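Local structure of adenylosuccinate lyase (Francisella tularensis subsp. tularensis SCHU S4, 4EEI) at residues E25-I30 and K86-G91; K115-L120 and V159-R164. The protein probably catalyses the release of fumarate from adenylosuccinate, giving AMP, and from the succinocarboxamide intermediate of de novo purine synthesis. All blocks are in the same frame, centred on the assembly; numbering follows the deposited sequence.

Interaction 1: E25-I30 and K86-G91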
ATOM      1  N   GLU B  25      -1.493  14.201 -33.120  1.00 25.26           N
ATOM      2  CA  GLU B  25      -2.832  14.784 -33.145  1.00 27.17           C
ATOM      3  C   GLU B  25      -2.901  16.025 -32.253  1.00 23.92           C
ATOM      4  O   GLU B  25      -3.500  17.040 -32.620  1.00 25.68           O
ATOM      5  CB  GLU B  25      -3.881  13.753 -32.703  1.00 26.14           C
ATOM      6  CG  GLU B  25      -5.308  14.301 -32.738  1.00 33.08           C
ATOM      7  CD  GLU B  25      -6.355  13.313 -32.227  1.00 36.21           C
ATOM      8  OE1 GLU B  25      -6.031  12.117 -32.054  1.00 34.68           O
ATOM      9  OE2 GLU B  25      -7.507  13.744 -31.997  1.00 35.40           O
ATOM     10  N   VAL B  26      -2.279  15.940 -31.080  1.00 22.79           N
ATOM     11  CA  VAL B  26      -2.203  17.076 -30.161  1.00 22.89           C
ATOM     12  C   VAL B  26      -1.379  18.238 -30.723  1.00 26.23           C
ATOM     13  O   VAL B  26      -1.792  19.404 -30.622  1.00 26.20           O
ATOM     14  CB  VAL B  26      -1.666  16.620 -28.792  1.00 21.88           C
ATOM     15  CG1 VAL B  26      -1.517  17.795 -27.853  1.00 23.81           C
ATOM     16  CG2 VAL B  26      -2.605  15.585 -28.202  1.00 23.48           C
ATOM     17  N   GLU B  27      -0.222  17.935 -31.311  1.00 24.00           N
ATOM     18  CA  GLU B  27       0.598  18.970 -31.948  1.00 25.26           C
ATOM     19  C   GLU B  27      -0.183  19.690 -33.046  1.00 31.93           C
ATOM     20  O   GLU B  27      -0.055  20.904 -33.224  1.00 30.42           O
ATOM     21  CB  GLU B  27       1.865  18.368 -32.575  1.00 27.68           C
ATOM     22  CG  GLU B  27       2.912  17.840 -31.593  1.00 29.12           C
ATOM     23  CD  GLU B  27       3.840  18.927 -31.050  1.00 39.00           C
ATOM     24  OE1 GLU B  27       3.539  20.134 -31.216  1.00 36.93           O
ATOM     25  OE2 GLU B  27       4.881  18.569 -30.450  1.00 42.14           O
ATOM     26  N   LEU B  28      -0.992  18.944 -33.787  1.00 26.40           N
ATOM     27  CA  LEU B  28      -1.696  19.527 -34.925  1.00 27.77           C
ATOM     28  C   LEU B  28      -2.920  20.299 -34.466  1.00 27.56           C
ATOM     29  O   LEU B  28      -3.382  21.204 -35.153  1.00 28.68           O
ATOM     30  CB  LEU B  28      -2.085  18.442 -35.930  1.00 30.73           C
ATOM     31  CG  LEU B  28      -0.893  17.779 -36.608  1.00 31.82           C
ATOM     32  CD1 LEU B  28      -1.354  16.693 -37.569  1.00 32.98           C
ATOM     33  CD2 LEU B  28      -0.069  18.839 -37.329  1.00 31.23           C
ATOM     34  N   ALA B  29      -3.448  19.937 -33.301  1.00 28.26           N
ATOM     35  CA  ALA B  29      -4.570  20.683 -32.727  1.00 32.21           C
ATOM     36  C   ALA B  29      -4.154  22.108 -32.357  1.00 33.03           C
ATOM     37  O   ALA B  29      -4.839  23.078 -32.712  1.00 27.16           O
ATOM     38  CB  ALA B  29      -5.142  19.956 -31.519  1.00 24.67           C
ATOM     39  N   ILE B  30      -3.038  22.248 -31.643  1.00 25.58           N
ATOM     40  CA  ILE B  30      -2.561  23.583 -31.291  1.00 25.87           C
ATOM     41  C   ILE B  30      -2.054  24.320 -32.539  1.00 27.90           C
ATOM     42  O   ILE B  30      -2.239  25.531 -32.676  1.00 28.36           O
ATOM     43  CB  ILE B  30      -1.496  23.548 -30.160  1.00 32.27           C
ATOM     44  CG1 ILE B  30      -1.151  24.968 -29.707  1.00 32.45           C
ATOM     45  CG2 ILE B  30      -0.239  22.802 -30.597  1.00 29.58           C
ATOM     46  CD1 ILE B  30      -2.352  25.735 -29.189  1.00 32.59           C
ATOM     47  N   LYS B  86       7.974  24.987 -39.829  1.00 39.47           N
ATOM     48  CA  LYS B  86       8.419  26.126 -39.025  1.00 41.05           C
ATOM     49  C   LYS B  86       7.692  26.310 -37.687  1.00 41.47           C
ATOM     50  O   LYS B  86       8.323  26.580 -36.657  1.00 41.06           O
ATOM     51  CB  LYS B  86       8.329  27.420 -39.832  1.00 42.65           C
ATOM     52  CG  LYS B  86       8.760  28.627 -39.038  1.00 40.91           C
ATOM     53  CD  LYS B  86       9.052  29.826 -39.920  1.00 43.55           C
ATOM     54  CE  LYS B  86       9.686  30.921 -39.091  1.00 45.66           C
ATOM     55  NZ  LYS B  86      10.044  32.141 -39.869  1.00 46.31           N
ATOM     56  N   PHE B  87       6.370  26.182 -37.702  1.00 37.04           N
ATOM     57  CA  PHE B  87       5.593  26.455 -36.502  1.00 34.58           C
ATOM     58  C   PHE B  87       5.198  25.180 -35.775  1.00 34.12           C
ATOM     59  O   PHE B  87       4.388  25.209 -34.849  1.00 35.30           O
ATOM     60  CB  PHE B  87       4.370  27.311 -36.837  1.00 33.75           C
ATOM     61  CG  PHE B  87       4.715  28.726 -37.217  1.00 34.95           C
ATOM     62  CD1 PHE B  87       4.593  29.161 -38.531  1.00 36.65           C
ATOM     63  CD2 PHE B  87       5.185  29.611 -36.265  1.00 38.19           C
ATOM     64  CE1 PHE B  87       4.917  30.461 -38.879  1.00 39.60           C
ATOM     65  CE2 PHE B  87       5.510  30.908 -36.605  1.00 36.74           C
ATOM     66  CZ  PHE B  87       5.378  31.336 -37.914  1.00 38.66           C
ATOM     67  N   PHE B  88       5.780  24.060 -36.188  1.00 31.96           N
ATOM     68  CA  PHE B  88       5.540  22.808 -35.488  1.00 37.20           C
ATOM     69  C   PHE B  88       6.119  22.932 -34.082  1.00 35.16           C
ATOM     70  O   PHE B  88       7.257  23.378 -33.907  1.00 36.92           O
ATOM     71  CB  PHE B  88       6.162  21.625 -36.232  1.00 38.50           C
ATOM     72  CG  PHE B  88       5.623  20.290 -35.796  1.00 37.06           C
ATOM     73  CD1 PHE B  88       4.386  19.850 -36.247  1.00 31.97           C
ATOM     74  CD2 PHE B  88       6.344  19.482 -34.923  1.00 37.35           C
ATOM     75  CE1 PHE B  88       3.876  18.618 -35.848  1.00 33.30           C
ATOM     76  CE2 PHE B  88       5.843  18.247 -34.518  1.00 36.46           C
ATOM     77  CZ  PHE B  88       4.605  17.816 -34.980  1.00 33.61           C
ATOM     78  N   HIS B  89       5.312  22.577 -33.088  1.00 29.22           N
ATOM     79  CA  HIS B  89       5.723  22.657 -31.687  1.00 30.34           C
ATOM     80  C   HIS B  89       6.127  24.081 -31.296  1.00 36.52           C
ATOM     81  O   HIS B  89       7.216  24.317 -30.776  1.00 40.74           O
ATOM     82  CB  HIS B  89       6.862  21.673 -31.414  1.00 32.72           C
ATOM     83  CG  HIS B  89       7.041  21.344 -29.967  1.00 34.37           C
ATOM     84  ND1 HIS B  89       6.338  20.335 -29.342  1.00 34.95           N
ATOM     85  CD2 HIS B  89       7.842  21.887 -29.020  1.00 37.00           C
ATOM     86  CE1 HIS B  89       6.700  20.271 -28.071  1.00 35.63           C
ATOM     87  NE2 HIS B  89       7.611  21.204 -27.852  1.00 36.93           N
ATOM     88  N   PHE B  90       5.240  25.032 -31.554  1.00 31.41           N
ATOM     89  CA  PHE B  90       5.527  26.425 -31.283  1.00 30.85           C
ATOM     90  C   PHE B  90       4.795  26.846 -30.014  1.00 30.77           C
ATOM     91  O   PHE B  90       3.597  26.594 -29.878  1.00 30.45           O
ATOM     92  CB  PHE B  90       5.075  27.265 -32.479  1.00 32.45           C
ATOM     93  CG  PHE B  90       5.396  28.721 -32.366  1.00 36.95           C
ATOM     94  CD1 PHE B  90       4.461  29.609 -31.856  1.00 36.54           C
ATOM     95  CD2 PHE B  90       6.616  29.212 -32.802  1.00 38.99           C
ATOM     96  CE1 PHE B  90       4.742  30.957 -31.769  1.00 38.35           C
ATOM     97  CE2 PHE B  90       6.908  30.565 -32.712  1.00 41.66           C
ATOM     98  CZ  PHE B  90       5.968  31.441 -32.192  1.00 40.03           C
ATOM     99  N   GLY B  91       5.518  27.450 -29.075  1.00 27.20           N
ATOM    100  CA  GLY B  91       4.903  27.997 -27.874  1.00 28.74           C
ATOM    101  C   GLY B  91       4.606  26.987 -26.772  1.00 29.29           C
ATOM    102  O   GLY B  91       4.590  27.341 -25.588  1.00 32.21           O
TER
HETATM  103  O   HOH W   1       2.568  21.992 -32.985  1.00 29.02           O
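E27, on helix 16-33, is joined to H89, in the loop that leads into helix 94-131, by a nearly straight hydrogen bond. H89 ND1 donates to E27 OE2 with an angle of 166° at the hydrogen; the modelled 2.5 Å is unusually short and its exact value doubtful. The acceptor lies close to the imidazole plane and uses its syn lone pair. A water adds a second polar link. It donates to E27 OE1 at 2.7 Å and to the backbone O of E27 at 2.8 Å, and it accepts from H89 N at 2.8 Å.

Further packing gathers round the F88 ring. The apolar contacts are E27 CB, 3.7 Å from F88 CZ, and L28 CD2, which reaches the ring edge 4.2 Å from F88 CE1. A bend at chi2 (-83°) folds the glutamate so that its polar OE1 sits over one face of the phenyl ring, with carboxylate and ring planes 26° apart. I97 of helix 94-131 and C73 of helix 68-77 touch both E27 and H89.

The water thus ties OE1 to the loop backbone, while the in-plane ND1 bond, with I97 and C73 against the side chains, probably limits rotation of the imidazole. E27 probably helps to orient a histidine that lies about 5 Å from the bound succinate, side chain to ligand.

Interaction 2: K115-L120 and V159-R164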
ATOM      1  N   LYS B 115     -17.082  -0.568 -21.478  1.00 20.83           N
ATOM      2  CA  LYS B 115     -17.857  -1.538 -22.244  1.00 23.03           C
ATOM      3  C   LYS B 115     -17.787  -2.893 -21.562  1.00 25.38           C
ATOM      4  O   LYS B 115     -18.800  -3.584 -21.410  1.00 24.54           O
ATOM      5  CB  LYS B 115     -17.317  -1.663 -23.673  1.00 25.71           C
ATOM      6  CG  LYS B 115     -18.040  -2.718 -24.502  1.00 34.29           C
ATOM      7  CD  LYS B 115     -17.305  -3.029 -25.805  1.00 43.42           C
ATOM      8  CE  LYS B 115     -18.072  -4.045 -26.664  1.00 47.94           C
ATOM      9  NZ  LYS B 115     -18.341  -5.339 -25.962  1.00 49.31           N
ATOM     10  N   ASP B 116     -16.587  -3.272 -21.135  1.00 21.24           N
ATOM     11  CA  ASP B 116     -16.407  -4.580 -20.503  1.00 22.57           C
ATOM     12  C   ASP B 116     -16.978  -4.645 -19.084  1.00 20.71           C
ATOM     13  O   ASP B 116     -17.467  -5.689 -18.666  1.00 20.43           O
ATOM     14  CB  ASP B 116     -14.932  -4.996 -20.520  1.00 22.88           C
ATOM     15  CG  ASP B 116     -14.443  -5.338 -21.918  1.00 32.27           C
ATOM     16  OD1 ASP B 116     -15.238  -5.880 -22.711  1.00 33.52           O
ATOM     17  OD2 ASP B 116     -13.269  -5.051 -22.234  1.00 33.44           O
ATOM     18  N   LEU B 117     -16.914  -3.544 -18.342  1.00 17.82           N
ATOM     19  CA  LEU B 117     -17.524  -3.510 -17.012  1.00 19.33           C
ATOM     20  C   LEU B 117     -19.049  -3.624 -17.103  1.00 21.33           C
ATOM     21  O   LEU B 117     -19.674  -4.355 -16.334  1.00 19.66           O
ATOM     22  CB  LEU B 117     -17.113  -2.244 -16.249  1.00 18.51           C
ATOM     23  CG  LEU B 117     -17.748  -1.972 -14.878  1.00 19.97           C
ATOM     24  CD1 LEU B 117     -17.462  -3.110 -13.908  1.00 22.03           C
ATOM     25  CD2 LEU B 117     -17.240  -0.658 -14.302  1.00 22.43           C
ATOM     26  N   GLU B 118     -19.656  -2.918 -18.051  1.00 18.79           N
ATOM     27  CA  GLU B 118     -21.104  -3.012 -18.220  1.00 20.68           C
ATOM     28  C   GLU B 118     -21.508  -4.423 -18.661  1.00 23.98           C
ATOM     29  O   GLU B 118     -22.548  -4.943 -18.254  1.00 23.77           O
ATOM     30  CB  GLU B 118     -21.604  -1.965 -19.219  1.00 23.15           C
ATOM     31  CG  GLU B 118     -23.125  -1.892 -19.314  1.00 25.81           C
ATOM     32  CD  GLU B 118     -23.616  -0.547 -19.828  1.00 36.15           C
ATOM     33  OE1 GLU B 118     -22.958   0.017 -20.729  1.00 39.38           O
ATOM     34  OE2 GLU B 118     -24.658  -0.056 -19.328  1.00 36.96           O
ATOM     35  N   ALA B 119     -20.685  -5.051 -19.498  1.00 21.84           N
ATOM     36  CA  ALA B 119     -20.986  -6.406 -19.948  1.00 21.61           C
ATOM     37  C   ALA B 119     -20.913  -7.394 -18.779  1.00 21.91           C
ATOM     38  O   ALA B 119     -21.686  -8.357 -18.724  1.00 24.69           O
ATOM     39  CB  ALA B 119     -20.050  -6.823 -21.076  1.00 24.37           C
ATOM     40  N   LEU B 120     -19.981  -7.172 -17.859  1.00 21.31           N
ATOM     41  CA  LEU B 120     -19.879  -8.030 -16.676  1.00 21.43           C
ATOM     42  C   LEU B 120     -21.110  -7.837 -15.788  1.00 23.78           C
ATOM     43  O   LEU B 120     -21.643  -8.802 -15.234  1.00 22.94           O
ATOM     44  CB  LEU B 120     -18.602  -7.731 -15.883  1.00 16.91           C
ATOM     45  CG  LEU B 120     -18.542  -8.444 -14.524  1.00 16.98           C
ATOM     46  CD1 LEU B 120     -18.629  -9.961 -14.706  1.00 16.35           C
ATOM     47  CD2 LEU B 120     -17.292  -8.065 -13.748  1.00 17.29           C
ATOM     48  N   VAL B 159     -24.895  -5.118  -8.109  1.00 18.17           N
ATOM     49  CA  VAL B 159     -25.075  -3.749  -7.646  1.00 19.65           C
ATOM     50  C   VAL B 159     -23.740  -3.084  -7.311  1.00 20.61           C
ATOM     51  O   VAL B 159     -23.582  -1.879  -7.502  1.00 20.48           O
ATOM     52  CB  VAL B 159     -26.069  -3.627  -6.464  1.00 22.35           C
ATOM     53  CG1 VAL B 159     -27.466  -4.041  -6.908  1.00 23.70           C
ATOM     54  CG2 VAL B 159     -25.607  -4.464  -5.266  1.00 21.51           C
ATOM     55  N   GLU B 160     -22.777  -3.864  -6.833  1.00 19.89           N
ATOM     56  CA  GLU B 160     -21.468  -3.294  -6.507  1.00 22.16           C
ATOM     57  C   GLU B 160     -20.733  -2.864  -7.777  1.00 19.39           C
ATOM     58  O   GLU B 160     -20.188  -1.762  -7.847  1.00 18.48           O
ATOM     59  CB  GLU B 160     -20.605  -4.275  -5.701  1.00 20.71           C
ATOM     60  CG  GLU B 160     -19.229  -3.701  -5.365  1.00 25.91           C
ATOM     61  CD  GLU B 160     -18.351  -4.645  -4.546  1.00 30.02           C
ATOM     62  OE1 GLU B 160     -18.729  -5.833  -4.371  1.00 28.65           O
ATOM     63  OE2 GLU B 160     -17.273  -4.193  -4.085  1.00 26.49           O
ATOM     64  N   PHE B 161     -20.717  -3.740  -8.781  1.00 18.25           N
ATOM     65  CA  PHE B 161     -20.112  -3.396 -10.062  1.00 18.36           C
ATOM     66  C   PHE B 161     -20.854  -2.244 -10.749  1.00 20.27           C
ATOM     67  O   PHE B 161     -20.230  -1.445 -11.449  1.00 20.38           O
ATOM     68  CB  PHE B 161     -20.024  -4.630 -10.985  1.00 17.98           C
ATOM     69  CG  PHE B 161     -18.865  -5.534 -10.665  1.00 19.15           C
ATOM     70  CD1 PHE B 161     -17.572  -5.181 -11.057  1.00 19.07           C
ATOM     71  CD2 PHE B 161     -19.055  -6.721  -9.964  1.00 19.08           C
ATOM     72  CE1 PHE B 161     -16.479  -6.006 -10.765  1.00 18.86           C
ATOM     73  CE2 PHE B 161     -17.967  -7.564  -9.670  1.00 19.86           C
ATOM     74  CZ  PHE B 161     -16.678  -7.201 -10.073  1.00 20.97           C
ATOM     75  N   LYS B 162     -22.170  -2.138 -10.539  1.00 17.07           N
ATOM     76  CA  LYS B 162     -22.911  -0.973 -11.058  1.00 16.92           C
ATOM     77  C   LYS B 162     -22.530   0.329 -10.342  1.00 18.07           C
ATOM     78  O   LYS B 162     -22.532   1.414 -10.946  1.00 19.33           O
ATOM     79  CB  LYS B 162     -24.434  -1.190 -10.994  1.00 16.54           C
ATOM     80  CG  LYS B 162     -24.965  -2.230 -11.984  1.00 21.45           C
ATOM     81  CD  LYS B 162     -25.103  -1.653 -13.396  1.00 22.43           C
ATOM     82  CE  LYS B 162     -26.234  -0.639 -13.451  1.00 29.55           C
ATOM     83  NZ  LYS B 162     -26.106   0.292 -14.614  1.00 31.14           N
ATOM     84  N   ARG B 163     -22.225   0.247  -9.051  1.00 15.60           N
ATOM     85  CA  ARG B 163     -21.744   1.437  -8.350  1.00 16.96           C
ATOM     86  C   ARG B 163     -20.430   1.885  -8.989  1.00 19.03           C
ATOM     87  O   ARG B 163     -20.199   3.084  -9.174  1.00 20.41           O
ATOM     88  CB  ARG B 163     -21.570   1.172  -6.846  1.00 20.71           C
ATOM     89  CG  ARG B 163     -22.887   1.067  -6.079  1.00 20.24           C
ATOM     90  CD  ARG B 163     -22.671   1.052  -4.552  1.00 21.62           C
ATOM     91  NE  ARG B 163     -22.054  -0.182  -4.039  1.00 21.82           N
ATOM     92  CZ  ARG B 163     -22.737  -1.282  -3.733  1.00 21.12           C
ATOM     93  NH1 ARG B 163     -24.050  -1.330  -3.932  1.00 18.70           N
ATOM     94  NH2 ARG B 163     -22.115  -2.341  -3.236  1.00 23.23           N
ATOM     95  N   ARG B 164     -19.581   0.926  -9.345  1.00 17.08           N
ATOM     96  CA  ARG B 164     -18.303   1.257  -9.983  1.00 17.19           C
ATOM     97  C   ARG B 164     -18.523   1.769 -11.403  1.00 19.09           C
ATOM     98  O   ARG B 164     -17.821   2.678 -11.859  1.00 22.32           O
ATOM     99  CB  ARG B 164     -17.374   0.044  -9.997  1.00 18.59           C
ATOM    100  CG  ARG B 164     -17.079  -0.540  -8.616  1.00 17.92           C
ATOM    101  CD  ARG B 164     -16.126   0.340  -7.781  1.00 18.03           C
ATOM    102  NE  ARG B 164     -16.794   1.518  -7.220  1.00 17.91           N
ATOM    103  CZ  ARG B 164     -17.567   1.496  -6.136  1.00 19.31           C
ATOM    104  NH1 ARG B 164     -18.150   2.608  -5.708  1.00 20.78           N
ATOM    105  NH2 ARG B 164     -17.754   0.358  -5.476  1.00 21.15           N
TER
HETATM  106  O   HOH W   2     -25.694  -1.002 -17.338  1.00 35.64           O
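The long-helix bundle at the heart of the fumarase/aspartase superfamily fold is represented here by two nearly antiparallel helices, on which L117 and L120 meet F161. Segments 115-120 and 159-164 belong to helices 94-131 and 151-173, which are linked through the antiparallel strands 135-140 and 143-149; the axes of the two segments approach to 9.6 Å, with 158° between their N-to-C directions. The contact is buried and apolar, with no direct hydrogen bond across it.

F161 is gripped by two leucines one helical turn apart. L120 places CD2 over one face of the ring in a CH-pi contact, 3.8 Å from the ring centroid and 15° off the normal, displaced toward the rim; the nearest ring atom is F161 CE1 at 3.7 Å. L117 approaches obliquely, its CD1 lying 3.5 Å from F161 CD1. In both leucines CG is anti to the backbone N (chi1 175° in L117), which carries both methyls of L117 and CD2 of L120 toward helix 151-173. Helix 217-244 packs on F161 through A232, while helix 304-333 touches L120 through L324 and M327.

R164 takes part through its backbone and CB, not its guanidinium, which turns away to form salt bridges with D167 of the same chain and with D217 of a neighbouring subunit. L117 CD2 therefore lies 4.0 Å from R164 C and 4.4 Å from R164 CB.

Both segments of interaction 1 precede those of interaction 2 in the sequence, and the two contacts have centres 39 Å apart and nearest atoms about 20 Å apart. Helix 94-131 connects them: its beginning, next to the loop 86-91, packs against interaction 1, and its segment 115-120 forms one side of interaction 2. The first contact lies at the periphery of the chain, about 36 Å from its centre and beside the bound ligands; the second is about 6 Å from that centre, away from the ligand-binding sites. Each adjoins a neighbouring subunit of this four-chain assembly, one from the active-site region and the other from the helical bundle.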